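Separin (Saccharomyces cerevisiae, PDB 5U1T) cleaves the cohesin subunit Scc1 as a caspase-like cysteine protease at the onset of anaphase, releasing sister chromatids, and is held inactive by securin for most of the cell cycle. Local coordinates at residues Gly1243-Glu1248 against Ser1375-Leu1380; Ile1355-Leu1360 against Ser1381-Pro1386; Asn1131-Thr1136 against Leu1148-Pro1153; Glu1291-Leu1296 against Ser1305-Leu1310. One frame throughout, in Å; residues are numbered along the deposited sequence.

Interaction 1. Residues Gly1243-Glu1248 against Ser1375-Leu1380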
loop_
_atom_site.group_PDB
_atom_site.type_symbol
_atom_site.label_atom_id
_atom_site.label_comp_id
_atom_site.label_asym_id
_atom_site.label_seq_id
_atom_site.Cartn_x
_atom_site.Cartn_y
_atom_site.Cartn_z
ATOM N N GLY A 1243 8.973 -59.147 -12.761
ATOM C CA GLY A 1243 8.917 -59.423 -14.186
ATOM C C GLY A 1243 8.360 -58.315 -15.063
ATOM O O GLY A 1243 8.532 -58.347 -16.289
ATOM N N PHE A 1244 7.694 -57.338 -14.437
ATOM C CA PHE A 1244 7.188 -56.156 -15.123
ATOM C C PHE A 1244 8.379 -55.389 -15.699
ATOM O O PHE A 1244 8.268 -54.713 -16.722
ATOM C CB PHE A 1244 6.379 -55.291 -14.144
ATOM C CG PHE A 1244 5.536 -54.205 -14.795
ATOM C CD1 PHE A 1244 4.326 -54.515 -15.400
ATOM C CD2 PHE A 1244 5.937 -52.880 -14.760
ATOM C CE1 PHE A 1244 3.546 -53.531 -15.974
ATOM C CE2 PHE A 1244 5.155 -51.882 -15.328
ATOM C CZ PHE A 1244 3.959 -52.206 -15.933
ATOM N N PHE A 1245 9.527 -55.526 -15.038
ATOM C CA PHE A 1245 10.748 -54.854 -15.463
ATOM C C PHE A 1245 11.580 -55.670 -16.446
ATOM O O PHE A 1245 12.571 -55.172 -16.993
ATOM C CB PHE A 1245 11.605 -54.510 -14.245
ATOM C CG PHE A 1245 11.043 -53.410 -13.426
ATOM C CD1 PHE A 1245 11.297 -52.082 -13.769
ATOM C CD2 PHE A 1245 10.230 -53.692 -12.337
ATOM C CE1 PHE A 1245 10.764 -51.054 -13.029
ATOM C CE2 PHE A 1245 9.691 -52.679 -11.585
ATOM C CZ PHE A 1245 9.955 -51.355 -11.922
ATOM N N SER A 1246 11.179 -56.917 -16.664
ATOM C CA SER A 1246 12.005 -57.832 -17.436
ATOM C C SER A 1246 12.164 -57.381 -18.887
ATOM O O SER A 1246 11.189 -57.007 -19.559
ATOM C CB SER A 1246 11.439 -59.255 -17.388
ATOM O OG SER A 1246 11.963 -60.035 -18.443
ATOM N N PRO A 1247 13.412 -57.409 -19.369
ATOM C CA PRO A 1247 13.750 -57.028 -20.737
ATOM C C PRO A 1247 13.410 -58.113 -21.746
ATOM O O PRO A 1247 13.610 -57.870 -22.930
ATOM C CB PRO A 1247 15.257 -56.807 -20.667
ATOM C CG PRO A 1247 15.699 -57.710 -19.585
ATOM C CD PRO A 1247 14.612 -57.698 -18.567
ATOM N N GLU A 1248 12.907 -59.269 -21.294
ATOM C CA GLU A 1248 12.639 -60.414 -22.172
ATOM C C GLU A 1248 11.385 -60.248 -23.034
ATOM O O GLU A 1248 10.359 -59.777 -22.551
ATOM C CB GLU A 1248 12.491 -61.689 -21.338
ATOM C CG GLU A 1248 13.748 -62.158 -20.636
ATOM C CD GLU A 1248 13.552 -63.499 -19.916
ATOM O OE1 GLU A 1248 12.635 -64.271 -20.280
ATOM O OE2 GLU A 1248 14.316 -63.793 -18.970
ATOM N N SER A 1375 18.445 -55.685 -7.858
ATOM C CA SER A 1375 19.040 -56.850 -8.527
ATOM C C SER A 1375 18.417 -57.153 -9.900
ATOM O O SER A 1375 19.110 -57.636 -10.802
ATOM C CB SER A 1375 18.941 -58.086 -7.638
ATOM O OG SER A 1375 17.589 -58.456 -7.449
ATOM N N PHE A 1376 17.132 -56.840 -10.064
ATOM C CA PHE A 1376 16.482 -57.023 -11.351
ATOM C C PHE A 1376 16.648 -55.829 -12.295
ATOM O O PHE A 1376 16.127 -55.844 -13.398
ATOM C CB PHE A 1376 14.995 -57.337 -11.155
ATOM C CG PHE A 1376 14.213 -56.277 -10.403
ATOM C CD1 PHE A 1376 13.604 -55.230 -11.082
ATOM C CD2 PHE A 1376 14.040 -56.364 -9.025
ATOM C CE1 PHE A 1376 12.857 -54.251 -10.385
ATOM C CE2 PHE A 1376 13.301 -55.393 -8.324
ATOM C CZ PHE A 1376 12.707 -54.344 -9.004
ATOM N N LEU A 1377 17.376 -54.800 -11.873
ATOM C CA LEU A 1377 17.658 -53.667 -12.764
ATOM C C LEU A 1377 19.147 -53.527 -13.078
ATOM O O LEU A 1377 19.500 -53.048 -14.147
ATOM C CB LEU A 1377 17.135 -52.356 -12.165
ATOM C CG LEU A 1377 15.611 -52.246 -12.089
ATOM C CD1 LEU A 1377 15.164 -50.855 -11.678
ATOM C CD2 LEU A 1377 14.968 -52.667 -13.413
ATOM N N LYS A 1378 20.001 -53.992 -12.165
ATOM C CA LYS A 1378 21.430 -53.686 -12.198
ATOM C C LYS A 1378 22.184 -54.162 -13.446
ATOM O O LYS A 1378 23.260 -53.644 -13.758
ATOM C CB LYS A 1378 22.105 -54.238 -10.936
ATOM C CG LYS A 1378 22.434 -55.691 -10.943
ATOM C CD LYS A 1378 22.666 -56.155 -9.514
ATOM C CE LYS A 1378 22.994 -57.664 -9.454
ATOM N NZ LYS A 1378 22.714 -58.309 -8.104
ATOM N N ASP A 1379 21.621 -55.109 -14.184
ATOM C CA ASP A 1379 22.283 -55.582 -15.394
ATOM C C ASP A 1379 21.635 -55.040 -16.672
ATOM O O ASP A 1379 21.994 -55.448 -17.768
ATOM C CB ASP A 1379 22.303 -57.116 -15.418
ATOM C CG ASP A 1379 23.144 -57.710 -14.285
ATOM O OD1 ASP A 1379 24.234 -57.162 -13.993
ATOM O OD2 ASP A 1379 22.721 -58.721 -13.683
ATOM N N LEU A 1380 20.698 -54.110 -16.535
ATOM C CA LEU A 1380 19.950 -53.607 -17.690
ATOM C C LEU A 1380 20.529 -52.308 -18.256
ATOM O O LEU A 1380 21.068 -51.489 -17.525
ATOM C CB LEU A 1380 18.469 -53.382 -17.320
ATOM C CG LEU A 1380 17.535 -54.537 -16.908
ATOM C CD1 LEU A 1380 16.097 -54.208 -17.269
ATOM C CD2 LEU A 1380 17.935 -55.851 -17.518
#
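Leu1380 N donates to Leu1377 O at 2.9 Å, closing a type I beta turn whose two ends lean on the loop 1243-1248: Leu1377 on Phe1245, Leu1380 on Phe1245 and Pro1247. No hydrogen bond runs between the loops, and the contact is apolar. Phe1376 has CG lodged between its backbone N and carbonyl carbon (chi1 59°), which swings CE1 over one face of the Phe1245 ring. The two rings meet obliquely, centroids 5.1 Å apart and planes at 43°. Leu1377 reaches the same ring with a methyl, CD2 lying 3.7 Å from Phe1245 CD1. Further along the loop, Leu1380 spreads its two methyls: CD1 faces Phe1245 O, while CD2 meets Pro1247 CG at 3.6 Å, the side chains crossing at about a right angle. Replacing Phe1245 by an alanine would probably leave Phe1376 CE1 and Leu1377 CD2 without the ring they rest on and open a gap between the loops. Phe1238 sits edge-to-face with Phe1376, and Leu1148 and Ile1135 touch Phe1245. Ser1246 OG accepts from Glu1248 N in an ST turn. The arrangement is an aromatic-aliphatic cluster between two loops that each lead into a strand of one mixed beta sheet.

Interaction 2. Residues Ile1355-Leu1360 against Ser1381-Pro1386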
loop_
_atom_site.group_PDB
_atom_site.type_symbol
_atom_site.label_atom_id
_atom_site.label_comp_id
_atom_site.label_asym_id
_atom_site.label_seq_id
_atom_site.Cartn_x
_atom_site.Cartn_y
_atom_site.Cartn_z
ATOM N N ILE A 1355 14.189 -56.610 -25.426
ATOM C CA ILE A 1355 14.108 -55.223 -25.841
ATOM C C ILE A 1355 15.509 -54.646 -25.780
ATOM O O ILE A 1355 16.416 -55.242 -25.193
ATOM C CB ILE A 1355 13.109 -54.395 -24.982
ATOM C CG1 ILE A 1355 13.357 -54.565 -23.474
ATOM C CG2 ILE A 1355 11.670 -54.770 -25.324
ATOM C CD1 ILE A 1355 14.292 -53.527 -22.863
ATOM N N PHE A 1356 15.668 -53.484 -26.400
ATOM C CA PHE A 1356 16.965 -52.886 -26.660
ATOM C C PHE A 1356 17.454 -51.989 -25.521
ATOM O O PHE A 1356 18.652 -51.892 -25.254
ATOM C CB PHE A 1356 16.876 -52.090 -27.959
ATOM C CG PHE A 1356 18.145 -51.379 -28.337
ATOM C CD1 PHE A 1356 18.402 -50.088 -27.871
ATOM C CD2 PHE A 1356 19.069 -51.994 -29.198
ATOM C CE1 PHE A 1356 19.564 -49.432 -28.219
ATOM C CE2 PHE A 1356 20.244 -51.339 -29.574
ATOM C CZ PHE A 1356 20.494 -50.060 -29.076
ATOM N N HIS A 1357 16.514 -51.321 -24.861
ATOM C CA HIS A 1357 16.842 -50.324 -23.847
ATOM C C HIS A 1357 15.633 -50.053 -22.974
ATOM O O HIS A 1357 14.500 -50.238 -23.394
ATOM C CB HIS A 1357 17.335 -49.024 -24.510
ATOM C CG HIS A 1357 17.780 -47.974 -23.538
ATOM N ND1 HIS A 1357 18.921 -48.099 -22.775
ATOM C CD2 HIS A 1357 17.231 -46.783 -23.199
ATOM C CE1 HIS A 1357 19.054 -47.032 -22.007
ATOM N NE2 HIS A 1357 18.042 -46.219 -22.243
ATOM N N THR A 1358 15.887 -49.618 -21.753
ATOM C CA THR A 1358 14.820 -49.287 -20.829
ATOM C C THR A 1358 14.884 -47.850 -20.387
ATOM O O THR A 1358 15.856 -47.428 -19.760
ATOM C CB THR A 1358 14.875 -50.169 -19.594
ATOM O OG1 THR A 1358 14.691 -51.530 -19.995
ATOM C CG2 THR A 1358 13.799 -49.769 -18.606
ATOM N N PHE A 1359 13.842 -47.098 -20.711
ATOM C CA PHE A 1359 13.692 -45.746 -20.193
ATOM C C PHE A 1359 12.869 -45.775 -18.910
ATOM O O PHE A 1359 11.733 -46.253 -18.899
ATOM C CB PHE A 1359 13.051 -44.830 -21.238
ATOM C CG PHE A 1359 13.958 -44.504 -22.393
ATOM C CD1 PHE A 1359 15.047 -43.655 -22.219
ATOM C CD2 PHE A 1359 13.726 -45.035 -23.649
ATOM C CE1 PHE A 1359 15.876 -43.351 -23.264
ATOM C CE2 PHE A 1359 14.563 -44.739 -24.707
ATOM C CZ PHE A 1359 15.639 -43.902 -24.515
ATOM N N LEU A 1360 13.471 -45.310 -17.821
ATOM C CA LEU A 1360 12.745 -45.095 -16.571
ATOM C C LEU A 1360 12.287 -43.649 -16.440
ATOM O O LEU A 1360 13.093 -42.746 -16.193
ATOM C CB LEU A 1360 13.604 -45.448 -15.363
ATOM C CG LEU A 1360 14.010 -46.890 -15.134
ATOM C CD1 LEU A 1360 14.853 -46.961 -13.880
ATOM C CD2 LEU A 1360 12.770 -47.735 -15.018
ATOM N N SER A 1381 20.413 -52.114 -19.562
ATOM C CA SER A 1381 20.740 -50.820 -20.137
ATOM C C SER A 1381 19.647 -49.819 -19.827
ATOM O O SER A 1381 18.547 -49.917 -20.368
ATOM C CB SER A 1381 20.913 -50.914 -21.644
ATOM O OG SER A 1381 20.879 -49.616 -22.222
ATOM N N ILE A 1382 19.951 -48.842 -18.979
ATOM C CA ILE A 1382 18.929 -47.908 -18.523
ATOM C C ILE A 1382 19.392 -46.451 -18.515
ATOM O O ILE A 1382 20.490 -46.140 -18.046
ATOM C CB ILE A 1382 18.460 -48.268 -17.090
ATOM C CG1 ILE A 1382 17.840 -49.664 -17.051
ATOM C CG2 ILE A 1382 17.490 -47.231 -16.544
ATOM C CD1 ILE A 1382 17.497 -50.123 -15.661
ATOM N N THR A 1383 18.552 -45.562 -19.037
ATOM C CA THR A 1383 18.651 -44.142 -18.714
ATOM C C THR A 1383 17.350 -43.696 -18.056
ATOM O O THR A 1383 16.294 -44.261 -18.310
ATOM C CB THR A 1383 18.931 -43.266 -19.952
ATOM O OG1 THR A 1383 18.018 -43.600 -21.007
ATOM C CG2 THR A 1383 20.341 -43.470 -20.436
ATOM N N ARG A 1384 17.448 -42.676 -17.207
ATOM C CA ARG A 1384 16.288 -42.010 -16.631
ATOM C C ARG A 1384 15.784 -40.861 -17.487
ATOM O O ARG A 1384 16.532 -40.236 -18.230
ATOM C CB ARG A 1384 16.614 -41.478 -15.249
ATOM C CG ARG A 1384 17.010 -42.524 -14.275
ATOM C CD ARG A 1384 16.867 -41.975 -12.909
ATOM N NE ARG A 1384 17.372 -42.882 -11.900
ATOM C CZ ARG A 1384 17.315 -42.626 -10.605
ATOM N NH1 ARG A 1384 16.761 -41.500 -10.182
ATOM N NH2 ARG A 1384 17.804 -43.490 -9.735
ATOM N N VAL A 1385 14.496 -40.578 -17.363
ATOM C CA VAL A 1385 13.913 -39.428 -18.037
ATOM C C VAL A 1385 12.881 -38.804 -17.092
ATOM O O VAL A 1385 12.288 -39.504 -16.289
ATOM C CB VAL A 1385 13.302 -39.852 -19.392
ATOM C CG1 VAL A 1385 11.969 -39.211 -19.609
ATOM C CG2 VAL A 1385 14.261 -39.541 -20.531
ATOM N N PRO A 1386 12.709 -37.477 -17.130
ATOM C CA PRO A 1386 11.734 -36.906 -16.187
ATOM C C PRO A 1386 10.272 -36.939 -16.663
ATOM O O PRO A 1386 9.394 -36.765 -15.819
ATOM C CB PRO A 1386 12.223 -35.463 -16.019
ATOM C CG PRO A 1386 12.979 -35.158 -17.267
ATOM C CD PRO A 1386 13.584 -36.447 -17.728
#
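The imidazole of His1357 reaches across to the neighbouring strand and presents its edge to two hydroxyls. NE2 donates to Thr1383 OG1 at 2.9 Å, almost straight (167°), the oxygen 6° out of the ring plane; ND1 faces Ser1381 OG in a bond modelled too short for its length to be trusted. With CG anti to the backbone N (chi1 -176°), NE2 reaches the threonine, and that bond helps set the ring's rotation. Thr1383 OG1 is also bonded to Gly1589 O. The Phe1359 ring runs beside Thr1383, both pointing the same way, and receives His1357 CD2 over its centre, 3.5 Å above the plane. Thr1358, Leu1360, Ile1382 and Arg1384 occupy the other face; there Leu1360 CD1 approaches Ile1382 CG2 at a slant, 3.8 Å away. Parallel pairing holds the backbones through Thr1358 N to Ser1381 O (3.0 Å), Leu1360 N to Thr1383 O (3.1 Å) and Val1385 N to Leu1360 O (2.8 Å). Arg1384 NE is salt-bridged to Glu1372, and NH1 and NH2 bond His1367 O and Phe1369 O. Strand 1132-1139 also pairs with strand 1353-1362, while Ser1565 of helix 1564-1571 packs on His1357, Ser1381 and Thr1383, and strand 1585-1589 touches Thr1383 and Arg1384.

Interaction 3. Residues Asn1131-Thr1136 against Leu1148-Pro1153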
loop_
_atom_site.group_PDB
_atom_site.type_symbol
_atom_site.label_atom_id
_atom_site.label_comp_id
_atom_site.label_asym_id
_atom_site.label_seq_id
_atom_site.Cartn_x
_atom_site.Cartn_y
_atom_site.Cartn_z
ATOM N N ASN A 1131 11.773 -50.864 -30.109
ATOM C CA ASN A 1131 11.803 -52.053 -29.271
ATOM C C ASN A 1131 12.419 -51.705 -27.912
ATOM O O ASN A 1131 13.548 -52.096 -27.603
ATOM C CB ASN A 1131 12.582 -53.173 -29.973
ATOM C CG ASN A 1131 12.636 -54.459 -29.164
ATOM O OD1 ASN A 1131 11.669 -54.835 -28.484
ATOM N ND2 ASN A 1131 13.780 -55.146 -29.232
ATOM N N ILE A 1132 11.673 -50.940 -27.119
ATOM C CA ILE A 1132 12.110 -50.528 -25.787
ATOM C C ILE A 1132 10.985 -50.636 -24.788
ATOM O O ILE A 1132 9.818 -50.730 -25.157
ATOM C CB ILE A 1132 12.617 -49.074 -25.757
ATOM C CG1 ILE A 1132 11.614 -48.136 -26.439
ATOM C CG2 ILE A 1132 13.987 -48.976 -26.379
ATOM C CD1 ILE A 1132 11.958 -46.680 -26.281
ATOM N N ASN A 1133 11.351 -50.640 -23.514
ATOM C CA ASN A 1133 10.384 -50.441 -22.449
ATOM C C ASN A 1133 10.499 -49.016 -21.933
ATOM O O ASN A 1133 11.603 -48.456 -21.840
ATOM C CB ASN A 1133 10.596 -51.415 -21.298
ATOM C CG ASN A 1133 10.215 -52.828 -21.646
ATOM O OD1 ASN A 1133 9.513 -53.078 -22.624
ATOM N ND2 ASN A 1133 10.662 -53.767 -20.826
ATOM N N VAL A 1134 9.350 -48.425 -21.632
ATOM C CA VAL A 1134 9.315 -47.143 -20.958
ATOM C C VAL A 1134 8.475 -47.332 -19.712
ATOM O O VAL A 1134 7.280 -47.569 -19.782
ATOM C CB VAL A 1134 8.750 -46.040 -21.845
ATOM C CG1 VAL A 1134 9.216 -44.700 -21.337
ATOM C CG2 VAL A 1134 9.216 -46.230 -23.274
ATOM N N ILE A 1135 9.126 -47.268 -18.566
ATOM C CA ILE A 1135 8.499 -47.644 -17.320
ATOM C C ILE A 1135 8.512 -46.466 -16.349
ATOM O O ILE A 1135 9.585 -45.958 -16.003
ATOM C CB ILE A 1135 9.209 -48.845 -16.708
ATOM C CG1 ILE A 1135 9.078 -50.036 -17.653
ATOM C CG2 ILE A 1135 8.651 -49.168 -15.351
ATOM C CD1 ILE A 1135 9.791 -51.295 -17.201
ATOM N N THR A 1136 7.327 -46.020 -15.928
ATOM C CA THR A 1136 7.250 -44.942 -14.947
ATOM C C THR A 1136 7.287 -45.545 -13.540
ATOM O O THR A 1136 6.848 -46.685 -13.318
ATOM C CB THR A 1136 5.992 -44.055 -15.148
ATOM O OG1 THR A 1136 4.814 -44.839 -14.967
ATOM C CG2 THR A 1136 5.949 -43.508 -16.561
ATOM N N LEU A 1148 3.613 -48.327 -10.946
ATOM C CA LEU A 1148 4.374 -48.644 -12.137
ATOM C C LEU A 1148 3.485 -48.552 -13.379
ATOM O O LEU A 1148 2.326 -48.936 -13.346
ATOM C CB LEU A 1148 4.976 -50.045 -12.015
ATOM C CG LEU A 1148 5.685 -50.382 -10.703
ATOM C CD1 LEU A 1148 6.262 -51.787 -10.764
ATOM C CD2 LEU A 1148 6.778 -49.369 -10.411
ATOM N N SER A 1149 4.028 -48.036 -14.472
ATOM C CA SER A 1149 3.367 -48.158 -15.766
ATOM C C SER A 1149 4.413 -48.524 -16.780
ATOM O O SER A 1149 5.598 -48.285 -16.564
ATOM C CB SER A 1149 2.669 -46.862 -16.170
ATOM O OG SER A 1149 1.671 -46.529 -15.232
ATOM N N LYS A 1150 3.986 -49.106 -17.885
ATOM C CA LYS A 1150 4.930 -49.552 -18.891
ATOM C C LYS A 1150 4.355 -49.264 -20.250
ATOM O O LYS A 1150 3.153 -49.359 -20.470
ATOM C CB LYS A 1150 5.252 -51.043 -18.763
ATOM C CG LYS A 1150 6.461 -51.486 -19.576
ATOM C CD LYS A 1150 6.368 -52.962 -19.974
ATOM C CE LYS A 1150 6.266 -53.883 -18.765
ATOM N NZ LYS A 1150 5.693 -55.239 -19.059
ATOM N N LEU A 1151 5.240 -48.906 -21.163
ATOM C CA LEU A 1151 4.859 -48.533 -22.501
ATOM C C LEU A 1151 5.735 -49.305 -23.480
ATOM O O LEU A 1151 6.931 -49.050 -23.578
ATOM C CB LEU A 1151 5.016 -47.035 -22.665
ATOM C CG LEU A 1151 4.227 -46.341 -23.758
ATOM C CD1 LEU A 1151 3.829 -44.942 -23.292
ATOM C CD2 LEU A 1151 5.041 -46.292 -25.049
ATOM N N GLU A 1152 5.141 -50.277 -24.167
ATOM C CA GLU A 1152 5.876 -51.102 -25.120
ATOM C C GLU A 1152 5.544 -50.678 -26.547
ATOM O O GLU A 1152 4.594 -51.186 -27.135
ATOM C CB GLU A 1152 5.558 -52.591 -24.916
ATOM C CG GLU A 1152 6.034 -53.173 -23.590
ATOM C CD GLU A 1152 5.205 -54.382 -23.137
ATOM O OE1 GLU A 1152 4.019 -54.211 -22.778
ATOM O OE2 GLU A 1152 5.742 -55.513 -23.135
ATOM N N PRO A 1153 6.331 -49.750 -27.111
ATOM C CA PRO A 1153 6.032 -49.231 -28.451
ATOM C C PRO A 1153 5.939 -50.332 -29.503
ATOM O O PRO A 1153 5.063 -50.272 -30.358
ATOM C CB PRO A 1153 7.218 -48.308 -28.753
ATOM C CG PRO A 1153 7.887 -48.067 -27.444
ATOM C CD PRO A 1153 7.634 -49.283 -26.619
#
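Val1134, Thr1136 and Ser1149 bury the most surface here. Thr1136 N donates to Ser1149 O at 2.9 Å, the donor tilted 33° from the carbonyl plane; the return bond, Ser1149 N to Thr1136 O, is weak. Their side chains share one face, Thr1136 OG1 facing Ser1149 CB, while Ser1149 OG is bonded to His1160 ND1 on the next strand. Val1134 lies on the same face as Leu1151, CB to CB 4.0 Å, and turns CG2 to Leu1151 O at 3.6 Å. These pairs belong to the antiparallel beta hairpin of strands 1132-1139 and 1146-1152, whose first strand also pairs in parallel with strand 1353-1362. Between them sits the non-hydrogen-bonded pair Ile1135 and Lys1150, on the opposite face. Their side chains run alongside, Ile1135 CG1 against Lys1150 CG at 3.6 Å, and the lysine continues to a cation-pi contact with Phe1244. Trimming Ile1135 to an alanine would probably leave the lysine stem free to shift and deprive Phe1245 of a neighbour. At the open end of the hairpin a chi1 of 49° holds Ile1132 CG1 between backbone N and carbonyl carbon and directs it at Pro1153 CG, 3.9 Å away, the side chains crossing at about a right angle.

Interaction 4. Residues Glu1291-Leu1296 against Ser1305-Leu1310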
loop_
_atom_site.group_PDB
_atom_site.type_symbol
_atom_site.label_atom_id
_atom_site.label_comp_id
_atom_site.label_asym_id
_atom_site.label_seq_id
_atom_site.Cartn_x
_atom_site.Cartn_y
_atom_site.Cartn_z
ATOM N N GLU A 1291 2.140 -63.704 -19.554
ATOM C CA GLU A 1291 3.554 -63.605 -19.939
ATOM C C GLU A 1291 4.476 -63.513 -18.738
ATOM O O GLU A 1291 5.637 -63.891 -18.808
ATOM C CB GLU A 1291 3.802 -62.401 -20.847
ATOM C CG GLU A 1291 3.293 -62.580 -22.256
ATOM C CD GLU A 1291 3.324 -61.291 -23.055
ATOM O OE1 GLU A 1291 2.736 -61.244 -24.172
ATOM O OE2 GLU A 1291 3.940 -60.323 -22.559
ATOM N N LEU A 1292 3.962 -62.996 -17.633
ATOM C CA LEU A 1292 4.778 -62.837 -16.439
ATOM C C LEU A 1292 5.271 -64.192 -15.946
ATOM O O LEU A 1292 6.350 -64.283 -15.382
ATOM C CB LEU A 1292 3.996 -62.127 -15.337
ATOM C CG LEU A 1292 3.792 -60.620 -15.493
ATOM C CD1 LEU A 1292 3.004 -60.086 -14.313
ATOM C CD2 LEU A 1292 5.135 -59.932 -15.622
ATOM N N PHE A 1293 4.476 -65.238 -16.163
ATOM C CA PHE A 1293 4.834 -66.588 -15.728
ATOM C C PHE A 1293 6.033 -67.090 -16.519
ATOM O O PHE A 1293 7.006 -67.569 -15.939
ATOM C CB PHE A 1293 3.639 -67.546 -15.870
ATOM C CG PHE A 1293 2.605 -67.374 -14.794
ATOM C CD1 PHE A 1293 1.597 -66.425 -14.925
ATOM C CD2 PHE A 1293 2.667 -68.132 -13.634
ATOM C CE1 PHE A 1293 0.674 -66.237 -13.930
ATOM C CE2 PHE A 1293 1.738 -67.959 -12.638
ATOM C CZ PHE A 1293 0.739 -67.007 -12.785
ATOM N N LEU A 1294 5.958 -66.938 -17.841
ATOM C CA LEU A 1294 7.056 -67.265 -18.739
ATOM C C LEU A 1294 8.324 -66.489 -18.432
ATOM O O LEU A 1294 9.412 -66.872 -18.847
ATOM C CB LEU A 1294 6.653 -67.001 -20.185
ATOM C CG LEU A 1294 5.585 -67.924 -20.747
ATOM C CD1 LEU A 1294 5.550 -67.857 -22.267
ATOM C CD2 LEU A 1294 5.849 -69.333 -20.257
ATOM N N LYS A 1295 8.208 -65.376 -17.722
ATOM C CA LYS A 1295 9.401 -64.603 -17.494
ATOM C C LYS A 1295 10.096 -65.033 -16.198
ATOM O O LYS A 1295 11.231 -64.648 -15.950
ATOM C CB LYS A 1295 9.072 -63.102 -17.526
ATOM C CG LYS A 1295 8.899 -62.582 -18.969
ATOM C CD LYS A 1295 8.303 -61.185 -19.067
ATOM C CE LYS A 1295 8.245 -60.732 -20.534
ATOM N NZ LYS A 1295 7.545 -59.436 -20.784
ATOM N N LEU A 1296 9.458 -65.868 -15.395
ATOM C CA LEU A 1296 10.129 -66.402 -14.215
ATOM C C LEU A 1296 11.300 -67.356 -14.587
ATOM O O LEU A 1296 11.286 -68.008 -15.635
ATOM C CB LEU A 1296 9.128 -67.140 -13.321
ATOM C CG LEU A 1296 7.890 -66.397 -12.841
ATOM C CD1 LEU A 1296 6.781 -67.367 -12.468
ATOM C CD2 LEU A 1296 8.253 -65.512 -11.664
ATOM N N SER A 1305 8.362 -68.410 -4.405
ATOM C CA SER A 1305 7.749 -67.225 -3.814
ATOM C C SER A 1305 7.228 -66.330 -4.904
ATOM O O SER A 1305 6.137 -65.793 -4.806
ATOM C CB SER A 1305 8.744 -66.457 -2.957
ATOM O OG SER A 1305 9.359 -67.336 -2.038
ATOM N N LYS A 1306 8.018 -66.184 -5.952
ATOM C CA LYS A 1306 7.659 -65.280 -7.013
ATOM C C LYS A 1306 6.464 -65.836 -7.745
ATOM O O LYS A 1306 5.544 -65.092 -8.072
ATOM C CB LYS A 1306 8.834 -65.059 -7.951
ATOM C CG LYS A 1306 10.000 -64.389 -7.268
ATOM C CD LYS A 1306 11.023 -63.911 -8.270
ATOM C CE LYS A 1306 12.304 -63.526 -7.578
ATOM N NZ LYS A 1306 13.271 -63.010 -8.555
ATOM N N MET A 1307 6.458 -67.148 -7.963
ATOM C CA MET A 1307 5.347 -67.797 -8.650
ATOM C C MET A 1307 4.076 -67.739 -7.813
ATOM O O MET A 1307 3.023 -67.372 -8.316
ATOM C CB MET A 1307 5.670 -69.253 -9.000
ATOM C CG MET A 1307 4.774 -69.761 -10.118
ATOM S SD MET A 1307 5.026 -71.469 -10.616
ATOM C CE MET A 1307 4.452 -72.305 -9.135
ATOM N N GLU A 1308 4.184 -68.108 -6.541
ATOM C CA GLU A 1308 3.087 -67.986 -5.593
ATOM C C GLU A 1308 2.447 -66.589 -5.652
ATOM O O GLU A 1308 1.228 -66.457 -5.728
ATOM C CB GLU A 1308 3.586 -68.282 -4.180
ATOM C CG GLU A 1308 2.489 -68.544 -3.182
ATOM C CD GLU A 1308 3.014 -68.801 -1.776
ATOM O OE1 GLU A 1308 3.860 -68.014 -1.308
ATOM O OE2 GLU A 1308 2.578 -69.787 -1.136
ATOM N N ASP A 1309 3.282 -65.553 -5.630
ATOM C CA ASP A 1309 2.797 -64.192 -5.734
ATOM C C ASP A 1309 2.102 -63.923 -7.057
ATOM O O ASP A 1309 1.121 -63.197 -7.086
ATOM C CB ASP A 1309 3.941 -63.200 -5.551
ATOM C CG ASP A 1309 4.531 -63.260 -4.167
ATOM O OD1 ASP A 1309 3.872 -63.830 -3.273
ATOM O OD2 ASP A 1309 5.651 -62.746 -3.968
ATOM N N LEU A 1310 2.610 -64.482 -8.157
ATOM C CA LEU A 1310 1.897 -64.400 -9.428
ATOM C C LEU A 1310 0.538 -65.060 -9.360
ATOM O O LEU A 1310 -0.408 -64.568 -9.960
ATOM C CB LEU A 1310 2.685 -65.035 -10.552
ATOM C CG LEU A 1310 3.586 -64.108 -11.334
ATOM C CD1 LEU A 1310 3.853 -64.709 -12.689
ATOM C CD2 LEU A 1310 2.948 -62.754 -11.480
#
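The weakly bonded last turn of helix 1287-1294 runs beside helix 1303-1320, Phe1293 CA lying 7.2 Å from Met1307 CA. The two form an alpha-alpha hairpin whose contact is wholly apolar. Leu1296, just past the first helix, points its fork at the second: CD2 meets Lys1306 CB at 3.8 Å and CD1 meets Met1307 CG at 3.9 Å. The Lys1306 chain then extends away to a salt bridge with Glu1300. Leu1296 and Leu1310 reach toward each other tip to tip, CD1 to CD1 at 4.0 Å. Leu1310 is the hub, wedged between Leu1292 and Phe1293, and its CD2 lies 3.9 Å from Leu1292 CD1. Leu1339 of helix 1332-1347 touches both Phe1293 and Met1307, and Phe1258 of helix 1252-1269 also packs on Phe1293. The Phe1293 ring passes Leu1310 in the opposite direction: Leu1310 CB lies above the CZ side of one face, 3.6 Å from Phe1293 CZ, and the methyl CD1 over the centre of that face, 3.5 Å from the centroid and 7° off the ring normal, a CH-pi contact.

Interactions 2 and 3 lie in the buried part of one mixed sheet and share its middle: strands 1353-1362 and 1132-1139 are neighbours, with Phe1359 O 2.8 Å from Ile1135 N. Both rest on backbone bonds, parallel in interaction 2, which adds a histidine-to-threonine hydroxyl bond, and antiparallel in interaction 3. Interaction 1, only partly buried, brings loops against this sheet without a bond between them; Phe1245 CE2 packs on Leu1148 CD1 at 3.6 Å, and Pro1247 is backbone-bonded to Ile1355. Interaction 4 is buried and apolar, joining two helices and the residue just past the first. It sits in the chain between the segments of interaction 1, which it touches through Leu1292 and Lys1295.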